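Local coordinates for protein ORF 37 (Human herpesvirus 8 type M, PDB 3FHD) that cuts DNA as an endonuclease and exonuclease, processing branched or non-linear viral DNA so that unit-length linear genomes can be packaged, at residues 210-214 / 242-246; 316-320 / 341-345; 54-60 / 159-163; 270-274 / 302-308. All blocks are in the same frame, centred on the assembly; numbering follows the deposited sequence.

The four contacts follow one another along the chain in the order interaction 3, 1, 4, 2, each closing before the next opens. Interaction 1 lies at the magnesium site, where helix 203-217 packs against strand 244-245, an outermost strand of the mixed sheet. Strand 262-269 pairs with it and leads into the loop of interaction 4, whose centre is about 24 Å from that of interaction 1. Interaction 2, about 35 Å from interaction 1 between centres, ties surface loops around strand 326-328. Interaction 3 belongs to the helical part, opposite interaction 1 across the chain's centre, about 28 Å between centres. Only interaction 1 touches the metal site; the other three join parts of the fold away from it.

Interaction 1. Residues 210-214 / 242-246; sequences KTLLA and LDFAA. With MG (magnesium ion), chain E.
Helix residues 210-214 run past the start of strand 244-245, and the backbones come nearest at Lys210 and Phe244, whose CA atoms are 6.5 Å apart. The Phe244 ring fills the gap. Its CG stands anti to the backbone N (chi1 178°), which carries the ring from the strand to the helix. Leu213 lies over one face. Its CB is 3.9 Å from the Phe244 ring centroid, a CH-pi contact offset toward the rim, and its CD1 reaches CD2 of the same ring. Ala214 meets another part of the ring, with its CB 3.8 Å from Phe244 CE1.

Lys210 reaches along the contact with an extended chain. Its NZ gives a hydrogen bond to Asp243 O at 3.1 Å, in the carbonyl plane and on a lone pair. The same NZ donates to a water at 3.0 Å, and this water makes a weak bond to Asp243 OD1. The ammonium also bonds Leu225 O. Asp243 OD2 binds the magnesium ion at 2.4 Å. Glu266 and the backbone oxygen of Ile267 bind the same ion. This is the metal site of a PD-(D/E)XK nuclease. Lys210 is a second-shell residue, bound to the main chain and, through the water, weakly to the carboxylate of the metal-binding aspartate, which it probably steadies.

Strand 244-245 is an outermost strand of the mixed sheet and runs antiparallel to strand 262-269, with Phe244 bonded to Tyr265 through the backbone. Helix 203-217 covers this part of the sheet, resting Lys210 and Leu213 on Ile267 and Leu213 also on Tyr265.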
loop_
_atom_site.group_PDB
_atom_site.type_symbol
_atom_site.label_atom_id
_atom_site.label_comp_id
_atom_site.label_asym_id
_atom_site.label_seq_id
_atom_site.Cartn_x
_atom_site.Cartn_y
_atom_site.Cartn_z
ATOM N N LYS A 210 -2.287 -13.565 -3.110
ATOM C CA LYS A 210 -2.050 -13.700 -1.647
ATOM C C LYS A 210 -2.072 -15.150 -1.227
ATOM O O LYS A 210 -1.187 -15.592 -0.483
ATOM C CB LYS A 210 -3.113 -12.979 -0.807
ATOM C CG LYS A 210 -3.066 -11.504 -0.884
ATOM C CD LYS A 210 -3.885 -10.818 0.206
ATOM C CE LYS A 210 -4.205 -9.406 -0.301
ATOM N NZ LYS A 210 -4.630 -8.420 0.723
ATOM N N THR A 211 -3.091 -15.885 -1.680
ATOM C CA THR A 211 -3.180 -17.338 -1.394
ATOM C C THR A 211 -1.958 -18.139 -1.860
ATOM O O THR A 211 -1.495 -19.040 -1.142
ATOM C CB THR A 211 -4.457 -17.971 -1.966
ATOM O OG1 THR A 211 -5.581 -17.195 -1.547
ATOM C CG2 THR A 211 -4.643 -19.416 -1.420
ATOM N N LEU A 212 -1.460 -17.831 -3.056
ATOM C CA LEU A 212 -0.219 -18.425 -3.578
ATOM C C LEU A 212 1.007 -18.161 -2.701
ATOM O O LEU A 212 1.785 -19.090 -2.423
ATOM C CB LEU A 212 0.058 -17.945 -5.005
ATOM C CG LEU A 212 -0.905 -18.389 -6.121
ATOM C CD1 LEU A 212 -0.770 -17.511 -7.365
ATOM C CD2 LEU A 212 -0.685 -19.869 -6.479
ATOM N N LEU A 213 1.184 -16.909 -2.277
ATOM C CA LEU A 213 2.290 -16.528 -1.397
ATOM C C LEU A 213 2.193 -17.265 -0.060
ATOM O O LEU A 213 3.154 -17.896 0.398
ATOM C CB LEU A 213 2.301 -14.984 -1.191
ATOM C CG LEU A 213 2.552 -14.139 -2.454
ATOM C CD1 LEU A 213 2.446 -12.595 -2.243
ATOM C CD2 LEU A 213 3.903 -14.510 -3.080
ATOM N N ALA A 214 1.008 -17.204 0.546
ATOM C CA ALA A 214 0.756 -17.805 1.857
ATOM C C ALA A 214 0.919 -19.340 1.864
ATOM O O ALA A 214 1.619 -19.915 2.720
ATOM C CB ALA A 214 -0.642 -17.402 2.322
ATOM N N LEU A 242 -0.643 -2.570 3.340
ATOM C CA LEU A 242 0.173 -3.572 2.719
ATOM C C LEU A 242 -0.698 -4.674 2.131
ATOM O O LEU A 242 -1.781 -4.932 2.637
ATOM C CB LEU A 242 1.123 -4.176 3.735
ATOM C CG LEU A 242 2.075 -3.233 4.529
ATOM C CD1 LEU A 242 2.873 -4.023 5.545
ATOM C CD2 LEU A 242 3.025 -2.452 3.604
ATOM N N ASP A 243 -0.208 -5.338 1.093
ATOM C CA ASP A 243 -0.981 -6.455 0.524
ATOM C C ASP A 243 -0.755 -7.734 1.338
ATOM O O ASP A 243 -1.716 -8.418 1.678
ATOM C CB ASP A 243 -0.602 -6.698 -0.944
ATOM C CG ASP A 243 -0.927 -5.518 -1.842
ATOM O OD1 ASP A 243 -1.672 -4.618 -1.419
ATOM O OD2 ASP A 243 -0.448 -5.492 -2.980
ATOM N N PHE A 244 0.502 -8.074 1.606
ATOM C CA PHE A 244 0.857 -9.346 2.264
ATOM C C PHE A 244 2.209 -9.249 2.953
ATOM O O PHE A 244 3.106 -8.600 2.428
ATOM C CB PHE A 244 0.943 -10.435 1.178
ATOM C CG PHE A 244 1.357 -11.785 1.696
ATOM C CD1 PHE A 244 0.440 -12.626 2.304
ATOM C CD2 PHE A 244 2.677 -12.211 1.586
ATOM C CE1 PHE A 244 0.862 -13.908 2.799
ATOM C CE2 PHE A 244 3.093 -13.454 2.084
ATOM C CZ PHE A 244 2.182 -14.302 2.674
ATOM N N ALA A 245 2.374 -9.928 4.101
ATOM C CA ALA A 245 3.678 -10.035 4.747
ATOM C C ALA A 245 3.852 -11.400 5.379
ATOM O O ALA A 245 2.892 -12.000 5.911
ATOM C CB ALA A 245 3.872 -8.935 5.770
ATOM N N ALA A 246 5.077 -11.891 5.308
ATOM C CA ALA A 246 5.440 -13.144 5.974
ATOM C C ALA A 246 6.312 -12.824 7.198
ATOM O O ALA A 246 7.072 -11.847 7.186
ATOM C CB ALA A 246 6.162 -14.074 4.981
HETATM MG MG MG E . -1.391 -4.385 -4.882
HETATM O O HOH W 1 -4.674 -5.920 -0.920
#

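Interaction 2. Residues 316-320 / 341-345; sequences LGKLP and RKLTP. With SO4 (sulfate ion), chain D.
Leu319 and Arg341 lie side by side and point the same way, and their backbones are joined. Leu319 N donates to Arg341 O at 2.9 Å, and Leu343 N donates to Gly317 O at 3.1 Å. These two bonds flank a single beta bridge between Lys318 and Lys342.

Leu319 carries the apolar part. Its CB sits 3.4 Å from Arg341 O. A chi1 of -174° swings CG away from the backbone N and over toward Arg341, and the two methyls part. CD1 touches Leu343 CD2 at 3.7 Å. CD2 lies over the centre of one face of the Arg341 guanidinium, 3.5 Å from CZ. The side chains of Lys318 and Lys342 also run side by side, with Lys318 NZ 3.4 Å from Lys342 CG.

The leucine methyl lies on the face of the guanidinium, whose edge holds a sulfate, probably from the crystallisation liquor. Arg341 NH1 donates to sulfate O3 at 2.8 Å, and Arg341 NH2 to sulfate O1 at 2.7 Å.

The contact joins the loop between strands 311-313 and 326-328 to the loop before helix 348-355. Leu343 packs on Ile350 and Arg351 of that helix, and Leu319 rests on His347 and Arg392.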
loop_
_atom_site.group_PDB
_atom_site.type_symbol
_atom_site.label_atom_id
_atom_site.label_comp_id
_atom_site.label_asym_id
_atom_site.label_seq_id
_atom_site.Cartn_x
_atom_site.Cartn_y
_atom_site.Cartn_z
ATOM N N LEU A 316 23.616 0.225 -20.920
ATOM C CA LEU A 316 24.500 0.898 -19.963
ATOM C C LEU A 316 24.372 2.423 -20.075
ATOM O O LEU A 316 24.282 2.970 -21.183
ATOM C CB LEU A 316 25.947 0.440 -20.163
ATOM C CG LEU A 316 26.997 0.803 -19.110
ATOM C CD1 LEU A 316 26.749 0.081 -17.792
ATOM C CD2 LEU A 316 28.391 0.495 -19.640
ATOM N N GLY A 317 24.296 3.086 -18.919
ATOM C CA GLY A 317 24.142 4.539 -18.847
ATOM C C GLY A 317 22.908 5.125 -19.518
ATOM O O GLY A 317 22.872 6.324 -19.809
ATOM N N LYS A 318 21.895 4.290 -19.772
ATOM C CA LYS A 318 20.664 4.770 -20.386
ATOM C C LYS A 318 19.560 4.879 -19.330
ATOM O O LYS A 318 19.572 4.169 -18.322
ATOM C CB LYS A 318 20.225 3.882 -21.565
ATOM C CG LYS A 318 21.251 3.724 -22.701
ATOM C CD LYS A 318 21.494 5.023 -23.496
ATOM C CE LYS A 318 22.858 5.011 -24.215
ATOM N NZ LYS A 318 23.977 5.626 -23.404
ATOM N N LEU A 319 18.611 5.775 -19.585
ATOM C CA LEU A 319 17.524 6.085 -18.663
ATOM C C LEU A 319 16.342 5.161 -18.959
ATOM O O LEU A 319 15.842 5.162 -20.084
ATOM C CB LEU A 319 17.122 7.552 -18.863
ATOM C CG LEU A 319 16.108 8.286 -17.985
ATOM C CD1 LEU A 319 16.575 8.390 -16.530
ATOM C CD2 LEU A 319 15.926 9.676 -18.558
ATOM N N PRO A 320 15.884 4.373 -17.953
ATOM C CA PRO A 320 14.700 3.526 -18.212
ATOM C C PRO A 320 13.454 4.392 -18.459
ATOM O O PRO A 320 13.360 5.495 -17.931
ATOM C CB PRO A 320 14.556 2.712 -16.920
ATOM C CG PRO A 320 15.859 2.879 -16.165
ATOM C CD PRO A 320 16.367 4.233 -16.563
ATOM N N ARG A 341 17.185 8.197 -24.305
ATOM C CA ARG A 341 17.666 9.141 -23.283
ATOM C C ARG A 341 18.788 8.558 -22.418
ATOM O O ARG A 341 18.675 7.442 -21.914
ATOM C CB ARG A 341 16.506 9.606 -22.386
ATOM C CG ARG A 341 15.699 10.784 -22.940
ATOM C CD ARG A 341 14.569 11.204 -21.981
ATOM N NE ARG A 341 15.009 12.160 -20.953
ATOM C CZ ARG A 341 14.293 12.502 -19.876
ATOM N NH1 ARG A 341 14.779 13.378 -18.996
ATOM N NH2 ARG A 341 13.093 11.964 -19.666
ATOM N N LYS A 342 19.864 9.325 -22.250
ATOM C CA LYS A 342 20.961 8.950 -21.351
ATOM C C LYS A 342 20.691 9.470 -19.944
ATOM O O LYS A 342 19.939 10.433 -19.771
ATOM C CB LYS A 342 22.301 9.503 -21.857
ATOM C CG LYS A 342 22.824 8.801 -23.100
ATOM C CD LYS A 342 23.972 9.554 -23.768
ATOM C CE LYS A 342 24.261 8.978 -25.152
ATOM N NZ LYS A 342 25.145 9.856 -25.952
ATOM N N LEU A 343 21.281 8.813 -18.943
ATOM C CA LEU A 343 21.383 9.383 -17.593
ATOM C C LEU A 343 22.334 10.580 -17.632
ATOM O O LEU A 343 23.412 10.512 -18.248
ATOM C CB LEU A 343 21.928 8.349 -16.607
ATOM C CG LEU A 343 21.131 7.067 -16.354
ATOM C CD1 LEU A 343 22.023 5.987 -15.760
ATOM C CD2 LEU A 343 19.962 7.351 -15.438
ATOM N N THR A 344 21.932 11.682 -17.003
ATOM C CA THR A 344 22.774 12.886 -16.942
ATOM C C THR A 344 23.401 12.931 -15.539
ATOM O O THR A 344 23.086 12.084 -14.704
ATOM C CB THR A 344 21.954 14.174 -17.229
ATOM O OG1 THR A 344 21.106 14.458 -16.109
ATOM C CG2 THR A 344 21.092 14.023 -18.500
ATOM N N PRO A 345 24.321 13.878 -15.288
ATOM C CA PRO A 345 24.808 14.051 -13.918
ATOM C C PRO A 345 23.710 14.317 -12.889
ATOM O O PRO A 345 23.915 14.061 -11.714
ATOM C CB PRO A 345 25.715 15.279 -14.015
ATOM C CG PRO A 345 26.187 15.284 -15.419
ATOM C CD PRO A 345 25.036 14.748 -16.241
HETATM S S SO4 D . 11.445 13.807 -17.111
HETATM O O1 SO4 D . 11.077 13.310 -18.437
HETATM O O2 SO4 D . 11.165 12.764 -16.124
HETATM O O3 SO4 D . 12.877 14.140 -17.085
HETATM O O4 SO4 D . 10.677 15.013 -16.810
#

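Interaction 3. Residues 54-60 / 159-163; sequences LASLSFS and ALRDG. With SO4 (sulfate ion), chain B.
Two hydrogen bonds from Ser60 converge on one carboxylate oxygen of Asp162. Ser60 N donates to Asp162 OD2 at 2.9 Å, meeting it nearly along the C-O axis. Ser60 OG donates to the same Asp162 OD2 at 2.5 Å, so short that the exact length is doubtful. The second oxygen, OD1, accepts from Ser185 N, and both ends of this buried group are thus held.

A water adds a bridge between the backbones. It accepts from Phe59 N at 2.9 Å and lies within bonding distance of Ala159 O and Asp162 O. Asp162 O also accepts from Arg85.

The elements joined are helix 47-55, the turn into helix 59-64, and the end of helix 157-161. Ser58 is the N-cap of helix 59-64, with its OG bonded to Lys61 N.

Packing completes the join. The backbones come nearest at Ser58 and Ala159, with CA atoms 4.4 Å apart; the Ser58 CA-H points to Ala159 O at 3.5 Å. Ala159 CB makes a close methyl-carbonyl contact with Leu54 O at 3.3 Å and an apolar one with Leu57 CB at 4.4 Å. Gly163 CA lies at the edge of the Phe59 ring, which also meets Tyr88 and makes a cation-pi contact with Arg85.

Arg161 NH1 and NH2 donate to a sulfate, probably from the crystallisation liquor, which Ser167, Ser168 and Ser241 also bind.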
loop_
_atom_site.group_PDB
_atom_site.type_symbol
_atom_site.label_atom_id
_atom_site.label_comp_id
_atom_site.label_asym_id
_atom_site.label_seq_id
_atom_site.Cartn_x
_atom_site.Cartn_y
_atom_site.Cartn_z
ATOM N N LEU A 54 -20.551 9.227 4.606
ATOM C CA LEU A 54 -19.276 8.711 5.069
ATOM C C LEU A 54 -18.085 9.435 4.416
ATOM O O LEU A 54 -17.084 9.710 5.089
ATOM C CB LEU A 54 -19.213 7.191 4.872
ATOM C CG LEU A 54 -19.830 6.387 6.028
ATOM C CD1 LEU A 54 -20.214 5.015 5.567
ATOM C CD2 LEU A 54 -18.819 6.286 7.160
ATOM N N ALA A 55 -18.196 9.763 3.126
ATOM C CA ALA A 55 -17.116 10.524 2.461
ATOM C C ALA A 55 -16.927 11.884 3.137
ATOM O O ALA A 55 -15.830 12.420 3.141
ATOM C CB ALA A 55 -17.393 10.700 0.940
ATOM N N SER A 56 -17.993 12.419 3.739
ATOM C CA SER A 56 -17.891 13.691 4.465
ATOM C C SER A 56 -17.162 13.677 5.819
ATOM O O SER A 56 -17.093 14.717 6.493
ATOM C CB SER A 56 -19.266 14.334 4.641
ATOM O OG SER A 56 -19.993 13.718 5.701
ATOM N N LEU A 57 -16.656 12.516 6.224
ATOM C CA LEU A 57 -15.955 12.383 7.507
ATOM C C LEU A 57 -14.426 12.464 7.309
ATOM O O LEU A 57 -13.669 11.980 8.129
ATOM C CB LEU A 57 -16.367 11.077 8.186
ATOM C CG LEU A 57 -17.882 10.942 8.525
ATOM C CD1 LEU A 57 -18.121 9.705 9.382
ATOM C CD2 LEU A 57 -18.412 12.167 9.224
ATOM N N SER A 58 -14.007 13.069 6.200
ATOM C CA SER A 58 -12.590 13.189 5.806
ATOM C C SER A 58 -11.818 14.248 6.628
ATOM O O SER A 58 -12.412 15.154 7.192
ATOM C CB SER A 58 -12.543 13.564 4.314
ATOM O OG SER A 58 -13.024 14.885 4.137
ATOM N N PHE A 59 -10.498 14.164 6.634
ATOM C CA PHE A 59 -9.642 15.191 7.247
ATOM C C PHE A 59 -9.927 16.577 6.603
ATOM O O PHE A 59 -9.958 17.576 7.295
ATOM C CB PHE A 59 -8.181 14.795 7.015
ATOM C CG PHE A 59 -7.137 15.593 7.852
ATOM C CD1 PHE A 59 -7.336 15.880 9.190
ATOM C CD2 PHE A 59 -5.916 15.946 7.284
ATOM C CE1 PHE A 59 -6.369 16.603 9.947
ATOM C CE2 PHE A 59 -4.918 16.658 8.061
ATOM C CZ PHE A 59 -5.152 16.945 9.385
ATOM N N SER A 60 -10.117 16.620 5.286
ATOM C CA SER A 60 -10.368 17.892 4.578
ATOM C C SER A 60 -11.641 18.571 5.086
ATOM O O SER A 60 -11.622 19.775 5.398
ATOM C CB SER A 60 -10.389 17.679 3.051
ATOM O OG SER A 60 -9.143 17.127 2.594
ATOM N N ALA A 159 -12.677 7.921 3.390
ATOM C CA ALA A 159 -12.617 9.096 4.261
ATOM C C ALA A 159 -11.311 9.229 5.040
ATOM O O ALA A 159 -10.713 10.323 5.115
ATOM C CB ALA A 159 -13.828 9.101 5.232
ATOM N N LEU A 160 -10.831 8.098 5.574
ATOM C CA LEU A 160 -9.621 8.037 6.393
ATOM C C LEU A 160 -8.332 8.324 5.561
ATOM O O LEU A 160 -7.381 8.975 6.036
ATOM C CB LEU A 160 -9.539 6.624 6.993
ATOM C CG LEU A 160 -8.278 6.364 7.828
ATOM C CD1 LEU A 160 -8.159 7.288 9.043
ATOM C CD2 LEU A 160 -8.167 4.865 8.265
ATOM N N ARG A 161 -8.341 7.869 4.303
ATOM C CA ARG A 161 -7.225 8.079 3.396
ATOM C C ARG A 161 -7.071 9.524 2.855
ATOM O O ARG A 161 -5.986 9.910 2.364
ATOM C CB ARG A 161 -7.292 7.055 2.263
ATOM C CG ARG A 161 -7.083 5.635 2.793
ATOM C CD ARG A 161 -7.554 4.613 1.735
ATOM N NE ARG A 161 -6.824 4.814 0.483
ATOM C CZ ARG A 161 -5.675 4.207 0.176
ATOM N NH1 ARG A 161 -5.135 3.325 1.003
ATOM N NH2 ARG A 161 -5.054 4.479 -0.960
ATOM N N ASP A 162 -8.116 10.311 2.978
ATOM C CA ASP A 162 -8.075 11.714 2.541
ATOM C C ASP A 162 -7.015 12.484 3.352
ATOM O O ASP A 162 -6.831 12.212 4.569
ATOM C CB ASP A 162 -9.446 12.359 2.688
ATOM C CG ASP A 162 -9.412 13.843 2.316
ATOM O OD1 ASP A 162 -9.309 14.117 1.114
ATOM O OD2 ASP A 162 -9.369 14.720 3.210
ATOM N N GLY A 163 -6.274 13.370 2.669
ATOM C CA GLY A 163 -5.269 14.227 3.301
ATOM C C GLY A 163 -3.911 13.553 3.498
ATOM O O GLY A 163 -3.003 14.116 4.085
HETATM S S SO4 B . -1.878 2.293 -0.470
HETATM O O1 SO4 B . -2.122 3.558 -1.146
HETATM O O2 SO4 B . -1.579 1.268 -1.476
HETATM O O3 SO4 B . -0.732 2.512 0.389
HETATM O O4 SO4 B . -2.991 1.974 0.385
HETATM O O HOH W 2 -8.969 11.787 6.255
#

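Interaction 4. Residues 270-274 / 302-308; sequences RFKYT and FFYSISK. With SO4 (sulfate ion), chain C.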
loop_
_atom_site.group_PDB
_atom_site.type_symbol
_atom_site.label_atom_id
_atom_site.label_comp_id
_atom_site.label_asym_id
_atom_site.label_seq_id
_atom_site.Cartn_x
_atom_site.Cartn_y
_atom_site.Cartn_z
ATOM N N ARG A 270 -1.127 -8.815 -14.016
ATOM C CA ARG A 270 -0.879 -8.341 -15.385
ATOM C C ARG A 270 -1.993 -8.729 -16.340
ATOM O O ARG A 270 -1.879 -9.733 -17.021
ATOM C CB ARG A 270 0.408 -8.953 -15.908
ATOM C CG ARG A 270 1.590 -8.740 -15.017
ATOM C CD ARG A 270 2.283 -7.513 -15.455
ATOM N NE ARG A 270 1.494 -6.367 -15.071
ATOM C CZ ARG A 270 1.706 -5.136 -15.498
ATOM N NH1 ARG A 270 2.692 -4.894 -16.341
ATOM N NH2 ARG A 270 0.927 -4.151 -15.061
ATOM N N PHE A 271 -3.058 -7.933 -16.407
ATOM C CA PHE A 271 -4.204 -8.342 -17.190
ATOM C C PHE A 271 -3.973 -8.331 -18.709
ATOM O O PHE A 271 -4.683 -9.036 -19.435
ATOM C CB PHE A 271 -5.437 -7.570 -16.779
ATOM C CG PHE A 271 -5.866 -7.861 -15.366
ATOM C CD1 PHE A 271 -5.944 -9.192 -14.898
ATOM C CD2 PHE A 271 -6.184 -6.820 -14.490
ATOM C CE1 PHE A 271 -6.328 -9.468 -13.600
ATOM C CE2 PHE A 271 -6.570 -7.090 -13.180
ATOM C CZ PHE A 271 -6.649 -8.421 -12.740
ATOM N N LYS A 272 -2.963 -7.599 -19.183
ATOM C CA LYS A 272 -2.671 -7.591 -20.638
ATOM C C LYS A 272 -2.268 -8.971 -21.132
ATOM O O LYS A 272 -2.294 -9.220 -22.330
ATOM C CB LYS A 272 -1.508 -6.650 -20.997
ATOM C CG LYS A 272 -1.722 -5.142 -20.867
ATOM C CD LYS A 272 -0.400 -4.373 -21.236
ATOM C CE LYS A 272 0.774 -4.689 -20.265
ATOM N NZ LYS A 272 1.980 -3.750 -20.354
ATOM N N TYR A 273 -1.849 -9.847 -20.216
ATOM C CA TYR A 273 -1.324 -11.169 -20.571
ATOM C C TYR A 273 -2.340 -12.299 -20.350
ATOM O O TYR A 273 -2.016 -13.464 -20.518
ATOM C CB TYR A 273 -0.047 -11.474 -19.779
ATOM C CG TYR A 273 1.187 -10.747 -20.271
ATOM C CD1 TYR A 273 1.941 -11.243 -21.339
ATOM C CD2 TYR A 273 1.618 -9.580 -19.647
ATOM C CE1 TYR A 273 3.078 -10.584 -21.791
ATOM C CE2 TYR A 273 2.747 -8.907 -20.098
ATOM C CZ TYR A 273 3.475 -9.416 -21.173
ATOM O OH TYR A 273 4.602 -8.752 -21.612
ATOM N N THR A 274 -3.556 -11.954 -19.945
ATOM C CA THR A 274 -4.618 -12.948 -19.781
ATOM C C THR A 274 -4.942 -13.582 -21.153
ATOM O O THR A 274 -5.141 -12.879 -22.144
ATOM C CB THR A 274 -5.863 -12.319 -19.109
ATOM O OG1 THR A 274 -5.496 -11.793 -17.827
ATOM C CG2 THR A 274 -7.003 -13.360 -18.909
ATOM N N PHE A 302 7.211 -15.374 -24.120
ATOM C CA PHE A 302 5.944 -15.104 -23.458
ATOM C C PHE A 302 5.777 -13.595 -23.235
ATOM O O PHE A 302 4.753 -13.011 -23.606
ATOM C CB PHE A 302 5.847 -15.889 -22.140
ATOM C CG PHE A 302 4.626 -15.555 -21.325
ATOM C CD1 PHE A 302 3.368 -16.036 -21.699
ATOM C CD2 PHE A 302 4.738 -14.771 -20.183
ATOM C CE1 PHE A 302 2.230 -15.723 -20.948
ATOM C CE2 PHE A 302 3.604 -14.437 -19.426
ATOM C CZ PHE A 302 2.347 -14.928 -19.818
ATOM N N PHE A 303 6.793 -12.949 -22.671
ATOM C CA PHE A 303 6.716 -11.505 -22.459
ATOM C C PHE A 303 6.448 -10.729 -23.747
ATOM O O PHE A 303 5.593 -9.831 -23.775
ATOM C CB PHE A 303 7.968 -10.969 -21.753
ATOM C CG PHE A 303 7.909 -11.090 -20.254
ATOM C CD1 PHE A 303 6.845 -10.544 -19.540
ATOM C CD2 PHE A 303 8.915 -11.741 -19.552
ATOM C CE1 PHE A 303 6.788 -10.639 -18.152
ATOM C CE2 PHE A 303 8.860 -11.846 -18.175
ATOM C CZ PHE A 303 7.789 -11.297 -17.473
ATOM N N TYR A 304 7.153 -11.103 -24.809
ATOM C CA TYR A 304 7.028 -10.419 -26.090
ATOM C C TYR A 304 6.003 -11.068 -27.014
ATOM O O TYR A 304 6.168 -11.031 -28.233
ATOM C CB TYR A 304 8.401 -10.289 -26.791
ATOM C CG TYR A 304 9.471 -9.565 -25.967
ATOM C CD1 TYR A 304 9.143 -8.504 -25.116
ATOM C CD2 TYR A 304 10.804 -9.945 -26.042
ATOM C CE1 TYR A 304 10.128 -7.847 -24.361
ATOM C CE2 TYR A 304 11.792 -9.296 -25.308
ATOM C CZ TYR A 304 11.457 -8.250 -24.470
ATOM O OH TYR A 304 12.453 -7.607 -23.742
ATOM N N SER A 305 4.951 -11.661 -26.445
ATOM C CA SER A 305 3.832 -12.164 -27.247
ATOM C C SER A 305 2.707 -11.116 -27.351
ATOM O O SER A 305 1.688 -11.345 -28.009
ATOM C CB SER A 305 3.326 -13.500 -26.695
ATOM O OG SER A 305 2.785 -13.344 -25.390
ATOM N N ILE A 306 2.906 -9.965 -26.700
ATOM C CA ILE A 306 1.970 -8.822 -26.769
ATOM C C ILE A 306 2.675 -7.516 -27.232
ATOM O O ILE A 306 3.896 -7.406 -27.166
ATOM C CB ILE A 306 1.215 -8.567 -25.424
ATOM C CG1 ILE A 306 2.176 -8.111 -24.316
ATOM C CG2 ILE A 306 0.387 -9.796 -24.991
ATOM C CD1 ILE A 306 1.486 -7.464 -23.163
ATOM N N SER A 307 1.891 -6.532 -27.668
ATOM C CA SER A 307 2.434 -5.284 -28.249
ATOM C C SER A 307 3.000 -4.278 -27.236
ATOM O O SER A 307 3.830 -3.426 -27.596
ATOM C CB SER A 307 1.387 -4.589 -29.134
ATOM O OG SER A 307 0.336 -4.065 -28.334
ATOM N N LYS A 308 2.549 -4.353 -25.986
ATOM C CA LYS A 308 3.120 -3.508 -24.928
ATOM C C LYS A 308 3.738 -4.363 -23.814
ATOM O O LYS A 308 3.126 -4.536 -22.743
ATOM C CB LYS A 308 2.065 -2.539 -24.359
ATOM C CG LYS A 308 1.639 -1.424 -25.322
ATOM C CD LYS A 308 2.705 -0.355 -25.442
ATOM C CE LYS A 308 2.249 0.819 -26.296
ATOM N NZ LYS A 308 2.963 2.070 -25.860
HETATM S S SO4 C . -2.062 -4.735 -17.112
HETATM O O1 SO4 C . -3.202 -4.537 -18.021
HETATM O O2 SO4 C . -1.117 -5.717 -17.656
HETATM O O3 SO4 C . -1.377 -3.449 -16.979
HETATM O O4 SO4 C . -2.588 -5.142 -15.809
#
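Tyr273 and Ile306 form the apolar centre, their side chains crossing at about a right angle. Ile306 CD1 lies over one face of the Tyr273 ring, 3.7 Å from its centroid, in a CH-pi contact offset toward the rim. CG1 of Ile306 follows against Tyr273 CZ and CE1. The CD1 methyl also touches Lys272 CB.

Two phenylalanines of helix 296-303 enlarge the cluster. Phe302 is nearly parallel to Tyr273 but slid aside, with planes at 30° and little overlap. Tyr273 CD1 lies over the Phe302 face, 4.0 Å from Phe302 CZ. Phe303 turns its edge toward the tyrosine face in an offset edge-to-face pair, with planes at 83°. Phe302 packs on Leu458 and Phe303 on Ile460, both of strand 455-464.

The polar edge begins at the phenol. Tyr273 OH donates to Phe303 O at 2.6 Å, in the carbonyl plane and on a lone pair. Farther out, Lys272 bends at chi3 (-63°), and its NZ donates a hydrogen bond to Lys308 O at 2.8 Å. Asp324 forms salt bridges with both Lys272 and Arg270.

A sulfate, probably from the crystallisation liquor, sits on the 270-274 side. Phe271 N donates to sulfate O4 at 2.9 Å and Lys272 N to sulfate O2 at 3.0 Å, while O2 also lies over the Arg270 guanidinium face.

The hydroxyl, bonded to Phe303 O and Ala310 N, is satisfied at the end of an apolar ring, which probably sets the depth of Tyr273. Two backbone amides and the Arg270 guanidinium make a place that accepts an anion; whether a DNA phosphate uses it is not established.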